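Local coordinates for protein PAN2-PAN3 deadenylation complex catalytic subunit pan2 (Neurospora crassa, PDB 4CZW) that probably serves as the catalytic subunit of a cytoplasmic poly(A)-nuclease complex that shortens mRNA poly(A) tails, acting on them as a divalent-metal-dependent exonuclease, at residues L63-A71 against L82-Q93; I155-L163 against A397-R408. All blocks are in the same frame, centred on the assembly; numbering follows the deposited sequence.

Contact 1: residues L63-A71 against L82-Q93. With ZN (zinc ion), chain B.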
loop_
_atom_site.group_PDB
_atom_site.type_symbol
_atom_site.label_atom_id
_atom_site.label_comp_id
_atom_site.label_asym_id
_atom_site.label_seq_id
_atom_site.Cartn_x
_atom_site.Cartn_y
_atom_site.Cartn_z
ATOM N N LEU A 63 7.600 -6.526 5.869
ATOM C CA LEU A 63 6.663 -5.409 5.908
ATOM C C LEU A 63 5.308 -5.789 5.321
ATOM O O LEU A 63 4.266 -5.408 5.855
ATOM C CB LEU A 63 7.232 -4.199 5.164
ATOM C CG LEU A 63 8.401 -3.474 5.833
ATOM C CD1 LEU A 63 8.808 -2.253 5.025
ATOM C CD2 LEU A 63 8.036 -3.083 7.255
ATOM N N ARG A 64 5.323 -6.540 4.221
ATOM C CA ARG A 64 4.086 -6.944 3.559
ATOM C C ARG A 64 3.277 -7.889 4.443
ATOM O O ARG A 64 2.063 -7.740 4.576
ATOM C CB ARG A 64 4.376 -7.610 2.210
ATOM C CG ARG A 64 3.123 -7.841 1.372
ATOM C CD ARG A 64 3.310 -8.939 0.331
ATOM N NE ARG A 64 4.181 -8.545 -0.772
ATOM C CZ ARG A 64 4.449 -9.318 -1.821
ATOM N NH1 ARG A 64 3.912 -10.528 -1.910
ATOM N NH2 ARG A 64 5.252 -8.883 -2.783
ATOM N N ASN A 65 3.958 -8.860 5.045
ATOM C CA ASN A 65 3.310 -9.794 5.956
ATOM C C ASN A 65 2.728 -9.072 7.166
ATOM O O ASN A 65 1.585 -9.309 7.551
ATOM C CB ASN A 65 4.299 -10.871 6.407
ATOM C CG ASN A 65 3.681 -11.859 7.378
ATOM O OD1 ASN A 65 2.998 -12.800 6.973
ATOM N ND2 ASN A 65 3.922 -11.650 8.667
HETATM N N MSE A 66 3.529 -8.184 7.748
HETATM C CA MSE A 66 3.131 -7.399 8.911
HETATM C C MSE A 66 1.796 -6.689 8.703
HETATM O O MSE A 66 0.921 -6.724 9.568
HETATM C CB MSE A 66 4.219 -6.375 9.238
HETATM C CG MSE A 66 3.971 -5.553 10.486
HETATM SE SE MSE A 66 5.337 -4.180 10.710
HETATM C CE MSE A 66 6.915 -5.285 10.428
ATOM N N ALA A 67 1.645 -6.056 7.544
ATOM C CA ALA A 67 0.437 -5.300 7.231
ATOM C C ALA A 67 -0.760 -6.217 6.999
ATOM O O ALA A 67 -1.872 -5.923 7.440
ATOM C CB ALA A 67 0.671 -4.419 6.013
ATOM N N LEU A 68 -0.527 -7.327 6.306
ATOM C CA LEU A 68 -1.595 -8.264 5.979
ATOM C C LEU A 68 -2.122 -8.986 7.215
ATOM O O LEU A 68 -3.321 -9.236 7.329
ATOM C CB LEU A 68 -1.112 -9.282 4.944
ATOM C CG LEU A 68 -0.887 -8.738 3.532
ATOM C CD1 LEU A 68 -0.299 -9.810 2.630
ATOM C CD2 LEU A 68 -2.188 -8.203 2.952
ATOM N N GLN A 69 -1.224 -9.318 8.139
ATOM C CA GLN A 69 -1.619 -9.993 9.372
ATOM C C GLN A 69 -2.486 -9.085 10.238
ATOM O O GLN A 69 -3.302 -9.562 11.024
ATOM C CB GLN A 69 -0.391 -10.453 10.162
ATOM C CG GLN A 69 0.485 -11.474 9.445
ATOM C CD GLN A 69 -0.188 -12.820 9.272
ATOM O OE1 GLN A 69 -1.158 -13.138 9.959
ATOM N NE2 GLN A 69 0.327 -13.623 8.347
ATOM N N HIS A 70 -2.305 -7.776 10.090
ATOM C CA HIS A 70 -3.105 -6.810 10.836
ATOM C C HIS A 70 -4.415 -6.486 10.127
ATOM O O HIS A 70 -5.472 -6.434 10.755
ATOM C CB HIS A 70 -2.322 -5.519 11.068
ATOM C CG HIS A 70 -3.156 -4.407 11.624
ATOM N ND1 HIS A 70 -3.576 -4.377 12.936
ATOM C CD2 HIS A 70 -3.666 -3.296 11.041
ATOM C CE1 HIS A 70 -4.300 -3.291 13.140
ATOM N NE2 HIS A 70 -4.370 -2.618 12.006
ATOM N N ALA A 71 -4.337 -6.260 8.819
ATOM C CA ALA A 71 -5.509 -5.908 8.026
ATOM C C ALA A 71 -6.559 -7.014 8.046
ATOM O O ALA A 71 -7.753 -6.754 7.890
ATOM C CB ALA A 71 -5.101 -5.595 6.595
ATOM N N LEU A 82 -1.958 1.217 8.708
ATOM C CA LEU A 82 -1.472 -0.152 8.576
ATOM C C LEU A 82 -2.486 -1.018 7.836
ATOM O O LEU A 82 -2.116 -1.863 7.021
ATOM C CB LEU A 82 -1.158 -0.753 9.946
ATOM C CG LEU A 82 -0.496 -2.133 9.910
ATOM C CD1 LEU A 82 0.730 -2.110 9.014
ATOM C CD2 LEU A 82 -0.127 -2.587 11.310
ATOM N N CYS A 83 -3.766 -0.804 8.125
ATOM C CA CYS A 83 -4.835 -1.482 7.399
ATOM C C CYS A 83 -4.816 -1.072 5.933
ATOM O O CYS A 83 -4.911 -1.915 5.040
ATOM C CB CYS A 83 -6.199 -1.168 8.015
ATOM S SG CYS A 83 -6.671 -2.242 9.386
ATOM N N GLU A 84 -4.690 0.230 5.698
ATOM C CA GLU A 84 -4.614 0.766 4.347
ATOM C C GLU A 84 -3.384 0.230 3.622
ATOM O O GLU A 84 -3.417 0.008 2.412
ATOM C CB GLU A 84 -4.592 2.295 4.377
ATOM C CG GLU A 84 -5.801 2.921 5.060
ATOM C CD GLU A 84 -7.089 2.706 4.286
ATOM O OE1 GLU A 84 -7.021 2.525 3.052
ATOM O OE2 GLU A 84 -8.170 2.721 4.912
ATOM N N LEU A 85 -2.302 0.023 4.367
ATOM C CA LEU A 85 -1.088 -0.563 3.807
ATOM C C LEU A 85 -1.343 -1.989 3.340
ATOM O O LEU A 85 -0.844 -2.408 2.297
ATOM C CB LEU A 85 0.050 -0.541 4.830
ATOM C CG LEU A 85 1.036 0.626 4.744
ATOM C CD1 LEU A 85 2.063 0.541 5.857
ATOM C CD2 LEU A 85 1.724 0.642 3.390
ATOM N N GLY A 86 -2.124 -2.730 4.119
ATOM C CA GLY A 86 -2.481 -4.090 3.765
ATOM C C GLY A 86 -3.318 -4.134 2.503
ATOM O O GLY A 86 -3.154 -5.026 1.670
ATOM N N TYR A 87 -4.214 -3.162 2.359
ATOM C CA TYR A 87 -5.078 -3.073 1.186
ATOM C C TYR A 87 -4.260 -2.820 -0.075
ATOM O O TYR A 87 -4.469 -3.467 -1.101
ATOM C CB TYR A 87 -6.120 -1.965 1.363
ATOM C CG TYR A 87 -7.002 -2.124 2.583
ATOM C CD1 TYR A 87 -7.260 -3.377 3.124
ATOM C CD2 TYR A 87 -7.577 -1.016 3.192
ATOM C CE1 TYR A 87 -8.066 -3.522 4.239
ATOM C CE2 TYR A 87 -8.383 -1.152 4.306
ATOM C CZ TYR A 87 -8.624 -2.406 4.825
ATOM O OH TYR A 87 -9.426 -2.542 5.936
ATOM N N VAL A 88 -3.329 -1.875 0.011
ATOM C CA VAL A 88 -2.473 -1.530 -1.118
ATOM C C VAL A 88 -1.560 -2.694 -1.491
ATOM O O VAL A 88 -1.396 -3.012 -2.669
ATOM C CB VAL A 88 -1.616 -0.284 -0.816
ATOM C CG1 VAL A 88 -0.669 0.007 -1.969
ATOM C CG2 VAL A 88 -2.510 0.916 -0.545
ATOM N N PHE A 89 -0.976 -3.330 -0.480
ATOM C CA PHE A 89 -0.109 -4.484 -0.700
ATOM C C PHE A 89 -0.884 -5.630 -1.335
ATOM O O PHE A 89 -0.361 -6.354 -2.183
ATOM C CB PHE A 89 0.521 -4.949 0.616
ATOM C CG PHE A 89 1.532 -3.990 1.180
ATOM C CD1 PHE A 89 2.025 -2.946 0.414
ATOM C CD2 PHE A 89 1.992 -4.140 2.477
ATOM C CE1 PHE A 89 2.955 -2.067 0.934
ATOM C CE2 PHE A 89 2.923 -3.265 3.002
ATOM C CZ PHE A 89 3.407 -2.228 2.229
ATOM N N ASP A 90 -2.136 -5.784 -0.918
ATOM C CA ASP A 90 -3.000 -6.831 -1.445
ATOM C C ASP A 90 -3.312 -6.579 -2.915
ATOM O O ASP A 90 -3.367 -7.511 -3.715
ATOM C CB ASP A 90 -4.294 -6.913 -0.632
ATOM C CG ASP A 90 -5.041 -8.210 -0.857
ATOM O OD1 ASP A 90 -4.390 -9.217 -1.207
ATOM O OD2 ASP A 90 -6.277 -8.223 -0.675
HETATM N N MSE A 91 -3.506 -5.312 -3.268
HETATM C CA MSE A 91 -3.791 -4.943 -4.649
HETATM C C MSE A 91 -2.584 -5.183 -5.548
HETATM O O MSE A 91 -2.731 -5.578 -6.703
HETATM C CB MSE A 91 -4.226 -3.479 -4.738
HETATM C CG MSE A 91 -5.582 -3.196 -4.117
HETATM SE SE MSE A 91 -6.218 -1.391 -4.489
HETATM C CE MSE A 91 -4.803 -0.367 -3.627
ATOM N N LEU A 92 -1.392 -4.944 -5.011
ATOM C CA LEU A 92 -0.163 -5.101 -5.780
ATOM C C LEU A 92 0.185 -6.568 -6.015
ATOM O O LEU A 92 0.941 -6.893 -6.929
ATOM C CB LEU A 92 0.997 -4.394 -5.078
ATOM C CG LEU A 92 0.896 -2.870 -4.994
ATOM C CD1 LEU A 92 2.096 -2.286 -4.263
ATOM C CD2 LEU A 92 0.766 -2.267 -6.383
ATOM N N GLN A 93 -0.368 -7.452 -5.191
ATOM C CA GLN A 93 -0.104 -8.881 -5.333
ATOM C C GLN A 93 -1.267 -9.596 -6.020
ATOM O O GLN A 93 -1.094 -10.683 -6.571
ATOM C CB GLN A 93 0.179 -9.517 -3.968
ATOM C CG GLN A 93 -1.002 -9.531 -3.016
ATOM C CD GLN A 93 -0.658 -10.143 -1.671
ATOM O OE1 GLN A 93 0.500 -10.451 -1.394
ATOM N NE2 GLN A 93 -1.668 -10.322 -0.827
HETATM ZN ZN ZN B . -5.963 -1.478 11.455
HETATM O O HOH W 1 -8.787 -4.354 7.549
#
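Helix 63-71 crosses helix 82-93 at -114°, the axes 7.7 Å apart at their closest, with Ala67 facing Gly86 and Ala71 facing Cys83 along the crossing. Small residues suit these places. The methyl of Ala67 is a knob in the hole formed by Leu82, Leu85, Gly86 and Phe89, with CB 3.8 Å from Phe89 CD2. Gly86, with no side chain, lets the helices come close, and Ala71 CB rests 4.1 Å from Gly86 CA; a larger residue would probably be hard to fit there. Leu68, from the flank, lays CD2 against the carbonyl oxygen of Gly86. At the C-terminal end of helix 63-71 the packing becomes a metal site of the pseudo-UCH domain, the USP-like scaffold thought to be catalytically inactive. The zinc ion is bound by His70 NE2 at 2.0 Å and by Cys83 SG at 2.3 Å, and Cys75 and Cys80 complete the set of three cysteines and one histidine. With CG anti to the backbone N (chi1 170°), the imidazole swings toward helix 82-93, where Leu82 CD2 lies 3.5 Å from its CG; the zinc bond, with this leucine alongside, probably holds the ring's orientation. A water bridges the carbonyl oxygen of Ala71 and the hydroxyl of Tyr87. At the far end Phe89 CD2 packs on Arg64 CA at 3.7 Å, while the aliphatic part of Arg64 runs past Phe89 CB and its NE bonds to the carbonyl of His58. Gln93 brings its amide beside Leu68 CD1, and its NE2 donates to Asp90 OD1 at 3.0 Å, nearly straight at 165°, which steadies the amide.

Contact 2: residues I155-L163 against A397-R408; sequences ISTELERTL and ANHRFNMDWKTR
Ile155 meets the short helix 404-407 through CG2, which touches the carbonyl oxygens of Asp404 and Arg408; its CD1 also reaches Arg408 O at 3.6 Å, so the branched side chain lies along the short helix, from Asp404 at its start to Arg408 just beyond its end. The contact packs helix 158-163 and the residues leading into it, in the USP-like domain, against the segment that follows strand 385-394, and an ST turn and an Asx turn meet at its middle. Ser156 makes the ST turn: its OG accepts from the backbone N of Glu158 and donates to Asp404 OD2 at 3.1 Å, on the anti lone pair. Its hydroxyl, anti to the backbone nitrogen (chi1 -180°), is placed for both roles. Asn402 forms the Asx turn, its OD1 taking the backbone N of Asp404 from above the carbonyl plane, while ND2 makes a weak bond to Asp404 OD2. That carboxylate oxygen also faces Arg408 NH2 in a long salt bridge of 3.6 Å, which probably helps balance its charge. Replacing Ser156 with alanine would probably leave the Glu158 amide without its acceptor and Asp404 OD2 without its hydroxyl donor. Glu158 turns its carboxylate away to pair with Arg161. Leu159 fits the backbone beyond: its CD1 lies 3.5 Å from Phe401 C and also touches Asn402 CB. Thr162 stands at the edge of the Arg400 guanidinium, near its plane, the two side chains crossing at about a right angle. Leu163, at the end of the segment, sets CD2 4.0 Å from Ala397 CB.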
loop_
_atom_site.group_PDB
_atom_site.type_symbol
_atom_site.label_atom_id
_atom_site.label_comp_id
_atom_site.label_asym_id
_atom_site.label_seq_id
_atom_site.Cartn_x
_atom_site.Cartn_y
_atom_site.Cartn_z
ATOM N N ILE A 155 -3.332 -11.752 13.167
ATOM C CA ILE A 155 -3.832 -13.095 12.893
ATOM C C ILE A 155 -2.774 -14.154 13.185
ATOM O O ILE A 155 -3.076 -15.210 13.743
ATOM C CB ILE A 155 -4.301 -13.232 11.431
ATOM C CG1 ILE A 155 -5.413 -12.224 11.132
ATOM C CG2 ILE A 155 -4.787 -14.645 11.150
ATOM C CD1 ILE A 155 -6.663 -12.433 11.959
ATOM N N SER A 156 -1.529 -13.864 12.822
ATOM C CA SER A 156 -0.451 -14.823 13.017
ATOM C C SER A 156 0.918 -14.160 13.136
ATOM O O SER A 156 1.266 -13.272 12.358
ATOM C CB SER A 156 -0.432 -15.833 11.869
ATOM O OG SER A 156 0.606 -16.781 12.040
ATOM N N THR A 157 1.687 -14.603 14.125
ATOM C CA THR A 157 3.073 -14.183 14.278
ATOM C C THR A 157 3.983 -15.382 14.051
ATOM O O THR A 157 5.104 -15.433 14.556
ATOM C CB THR A 157 3.344 -13.585 15.672
ATOM O OG1 THR A 157 3.113 -14.580 16.677
ATOM C CG2 THR A 157 2.436 -12.392 15.927
ATOM N N GLU A 158 3.482 -16.347 13.285
ATOM C CA GLU A 158 4.180 -17.607 13.057
ATOM C C GLU A 158 5.441 -17.426 12.216
ATOM O O GLU A 158 6.444 -18.107 12.434
ATOM C CB GLU A 158 3.243 -18.613 12.382
ATOM C CG GLU A 158 3.812 -20.016 12.260
ATOM C CD GLU A 158 3.978 -20.699 13.604
ATOM O OE1 GLU A 158 3.279 -20.311 14.565
ATOM O OE2 GLU A 158 4.810 -21.626 13.701
ATOM N N LEU A 159 5.382 -16.511 11.252
ATOM C CA LEU A 159 6.524 -16.228 10.390
ATOM C C LEU A 159 7.686 -15.682 11.210
ATOM O O LEU A 159 8.817 -16.154 11.097
ATOM C CB LEU A 159 6.134 -15.235 9.289
ATOM C CG LEU A 159 7.101 -14.965 8.130
ATOM C CD1 LEU A 159 6.324 -14.480 6.923
ATOM C CD2 LEU A 159 8.169 -13.942 8.491
ATOM N N GLU A 160 7.394 -14.681 12.033
ATOM C CA GLU A 160 8.415 -14.025 12.838
ATOM C C GLU A 160 8.975 -14.960 13.906
ATOM O O GLU A 160 10.163 -14.909 14.226
ATOM C CB GLU A 160 7.847 -12.765 13.492
ATOM C CG GLU A 160 7.331 -11.713 12.516
ATOM C CD GLU A 160 5.897 -11.962 12.080
ATOM O OE1 GLU A 160 5.416 -13.106 12.218
ATOM O OE2 GLU A 160 5.248 -11.009 11.600
ATOM N N ARG A 161 8.114 -15.813 14.454
ATOM C CA ARG A 161 8.528 -16.778 15.464
ATOM C C ARG A 161 9.526 -17.771 14.878
ATOM O O ARG A 161 10.526 -18.109 15.510
ATOM C CB ARG A 161 7.316 -17.522 16.029
ATOM C CG ARG A 161 7.637 -18.413 17.218
ATOM C CD ARG A 161 6.496 -19.371 17.516
ATOM N NE ARG A 161 6.284 -20.312 16.419
ATOM C CZ ARG A 161 6.942 -21.458 16.281
ATOM N NH1 ARG A 161 7.861 -21.809 17.170
ATOM N NH2 ARG A 161 6.684 -22.253 15.251
ATOM N N THR A 162 9.244 -18.231 13.665
ATOM C CA THR A 162 10.133 -19.145 12.958
ATOM C C THR A 162 11.425 -18.437 12.563
ATOM O O THR A 162 12.515 -18.992 12.696
ATOM C CB THR A 162 9.458 -19.724 11.700
ATOM O OG1 THR A 162 8.272 -20.436 12.075
ATOM C CG2 THR A 162 10.401 -20.668 10.967
ATOM N N LEU A 163 11.288 -17.205 12.081
ATOM C CA LEU A 163 12.431 -16.397 11.668
ATOM C C LEU A 163 13.399 -16.155 12.821
ATOM O O LEU A 163 14.607 -16.351 12.684
ATOM C CB LEU A 163 11.959 -15.058 11.097
ATOM C CG LEU A 163 13.047 -14.032 10.773
ATOM C CD1 LEU A 163 13.956 -14.539 9.666
ATOM C CD2 LEU A 163 12.429 -12.694 10.396
ATOM N N ALA A 397 14.964 -13.602 6.079
ATOM C CA ALA A 397 13.548 -13.332 5.855
ATOM C C ALA A 397 13.195 -13.326 4.371
ATOM O O ALA A 397 12.027 -13.194 4.006
ATOM C CB ALA A 397 13.158 -12.009 6.492
ATOM N N ASN A 398 14.204 -13.464 3.516
ATOM C CA ASN A 398 13.974 -13.513 2.077
ATOM C C ASN A 398 13.174 -14.747 1.676
ATOM O O ASN A 398 13.316 -15.810 2.282
ATOM C CB ASN A 398 15.300 -13.483 1.315
ATOM C CG ASN A 398 15.998 -12.142 1.409
ATOM O OD1 ASN A 398 15.381 -11.129 1.740
ATOM N ND2 ASN A 398 17.291 -12.126 1.106
ATOM N N HIS A 399 12.329 -14.587 0.660
ATOM C CA HIS A 399 11.519 -15.675 0.110
ATOM C C HIS A 399 10.600 -16.304 1.157
ATOM O O HIS A 399 10.195 -17.460 1.024
ATOM C CB HIS A 399 12.419 -16.749 -0.508
ATOM C CG HIS A 399 13.623 -16.197 -1.206
ATOM N ND1 HIS A 399 13.546 -15.528 -2.409
ATOM C CD2 HIS A 399 14.934 -16.211 -0.868
ATOM C CE1 HIS A 399 14.757 -15.155 -2.781
ATOM N NE2 HIS A 399 15.618 -15.558 -1.863
ATOM N N ARG A 400 10.270 -15.538 2.192
ATOM C CA ARG A 400 9.398 -16.018 3.258
ATOM C C ARG A 400 8.025 -15.356 3.192
ATOM O O ARG A 400 7.909 -14.183 2.835
ATOM C CB ARG A 400 10.035 -15.765 4.626
ATOM C CG ARG A 400 11.282 -16.589 4.902
ATOM C CD ARG A 400 10.943 -18.057 5.097
ATOM N NE ARG A 400 9.925 -18.248 6.125
ATOM C CZ ARG A 400 10.181 -18.319 7.428
ATOM N NH1 ARG A 400 11.427 -18.213 7.868
ATOM N NH2 ARG A 400 9.189 -18.495 8.292
ATOM N N PHE A 401 6.990 -16.112 3.541
ATOM C CA PHE A 401 5.628 -15.590 3.561
ATOM C C PHE A 401 4.735 -16.441 4.460
ATOM O O PHE A 401 5.081 -17.572 4.804
ATOM C CB PHE A 401 5.049 -15.526 2.145
ATOM C CG PHE A 401 4.831 -16.873 1.515
ATOM C CD1 PHE A 401 5.873 -17.539 0.893
ATOM C CD2 PHE A 401 3.579 -17.468 1.534
ATOM C CE1 PHE A 401 5.674 -18.777 0.310
ATOM C CE2 PHE A 401 3.373 -18.704 0.953
ATOM C CZ PHE A 401 4.423 -19.359 0.340
ATOM N N ASN A 402 3.585 -15.891 4.835
ATOM C CA ASN A 402 2.631 -16.601 5.679
ATOM C C ASN A 402 1.197 -16.304 5.248
ATOM O O ASN A 402 0.801 -15.145 5.141
ATOM C CB ASN A 402 2.839 -16.228 7.147
ATOM C CG ASN A 402 1.914 -16.984 8.077
ATOM O OD1 ASN A 402 0.876 -16.468 8.488
ATOM N ND2 ASN A 402 2.288 -18.212 8.416
HETATM N N MSE A 403 0.423 -17.358 5.004
HETATM C CA MSE A 403 -0.916 -17.209 4.440
HETATM C C MSE A 403 -2.024 -17.347 5.481
HETATM O O MSE A 403 -3.197 -17.477 5.129
HETATM C CB MSE A 403 -1.133 -18.237 3.326
HETATM C CG MSE A 403 -0.165 -18.111 2.160
HETATM SE SE MSE A 403 -0.303 -16.389 1.259
HETATM C CE MSE A 403 -2.209 -16.422 0.846
ATOM N N ASP A 404 -1.656 -17.316 6.758
ATOM C CA ASP A 404 -2.635 -17.483 7.827
ATOM C C ASP A 404 -3.586 -16.293 7.919
ATOM O O ASP A 404 -4.700 -16.421 8.430
ATOM C CB ASP A 404 -1.935 -17.694 9.170
ATOM C CG ASP A 404 -1.030 -18.910 9.171
ATOM O OD1 ASP A 404 -1.212 -19.791 8.304
ATOM O OD2 ASP A 404 -0.137 -18.987 10.041
ATOM N N TRP A 405 -3.146 -15.139 7.426
ATOM C CA TRP A 405 -3.990 -13.949 7.410
ATOM C C TRP A 405 -5.195 -14.175 6.505
ATOM O O TRP A 405 -6.281 -13.652 6.753
ATOM C CB TRP A 405 -3.199 -12.721 6.947
ATOM C CG TRP A 405 -2.756 -12.780 5.510
ATOM C CD1 TRP A 405 -1.581 -13.285 5.035
ATOM C CD2 TRP A 405 -3.484 -12.314 4.365
ATOM N NE1 TRP A 405 -1.532 -13.163 3.667
ATOM C CE2 TRP A 405 -2.686 -12.572 3.232
ATOM C CE3 TRP A 405 -4.730 -11.706 4.189
ATOM C CZ2 TRP A 405 -3.096 -12.242 1.940
ATOM C CZ3 TRP A 405 -5.135 -11.379 2.906
ATOM C CH2 TRP A 405 -4.320 -11.648 1.798
ATOM N N LYS A 406 -4.994 -14.967 5.458
ATOM C CA LYS A 406 -6.059 -15.297 4.523
ATOM C C LYS A 406 -6.813 -16.535 4.993
ATOM O O LYS A 406 -8.041 -16.595 4.919
ATOM C CB LYS A 406 -5.486 -15.515 3.121
ATOM C CG LYS A 406 -6.521 -15.564 2.011
ATOM C CD LYS A 406 -5.844 -15.572 0.649
ATOM C CE LYS A 406 -6.858 -15.537 -0.480
ATOM N NZ LYS A 406 -6.191 -15.475 -1.810
ATOM N N THR A 407 -6.066 -17.519 5.487
ATOM C CA THR A 407 -6.640 -18.765 5.981
ATOM C C THR A 407 -7.573 -18.527 7.165
ATOM O O THR A 407 -8.697 -19.029 7.194
ATOM C CB THR A 407 -5.540 -19.762 6.398
ATOM O OG1 THR A 407 -4.772 -20.137 5.247
ATOM C CG2 THR A 407 -6.149 -21.007 7.021
ATOM N N ARG A 408 -7.105 -17.754 8.140
ATOM C CA ARG A 408 -7.913 -17.437 9.311
ATOM C C ARG A 408 -8.348 -15.974 9.297
ATOM O O ARG A 408 -8.245 -15.273 10.304
ATOM C CB ARG A 408 -7.147 -17.754 10.595
ATOM C CG ARG A 408 -6.840 -19.233 10.774
ATOM C CD ARG A 408 -6.322 -19.532 12.171
ATOM N NE ARG A 408 -5.053 -18.864 12.446
ATOM C CZ ARG A 408 -3.862 -19.383 12.169
ATOM N NH1 ARG A 408 -3.773 -20.580 11.604
ATOM N NH2 ARG A 408 -2.759 -18.705 12.455
#

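From the N terminus, contact 1 comes first: helix 63-71 leads into a ten-residue connection, nearly all loop, that carries Cys75 and Cys80, and helix 82-93 closes it round the zinc ion. Contact 2 opens only after that, at 155-163, and spans 233 residues before 397-408 returns, so the two lie in series, neither nested nor crossed. They still touch, their centres about 13 Å apart. Gln69 makes much of the junction, with Asn65 beside Glu160 and Asn402: its carbonyl oxygen probably accepts from Ile155 N, and the Gln69 side chain packs on Ser156 and Asn402. Trp405 touches helix 81-94 and helix 529-541, so the segment 397-408 links the USP-like domain with the exonuclease domain.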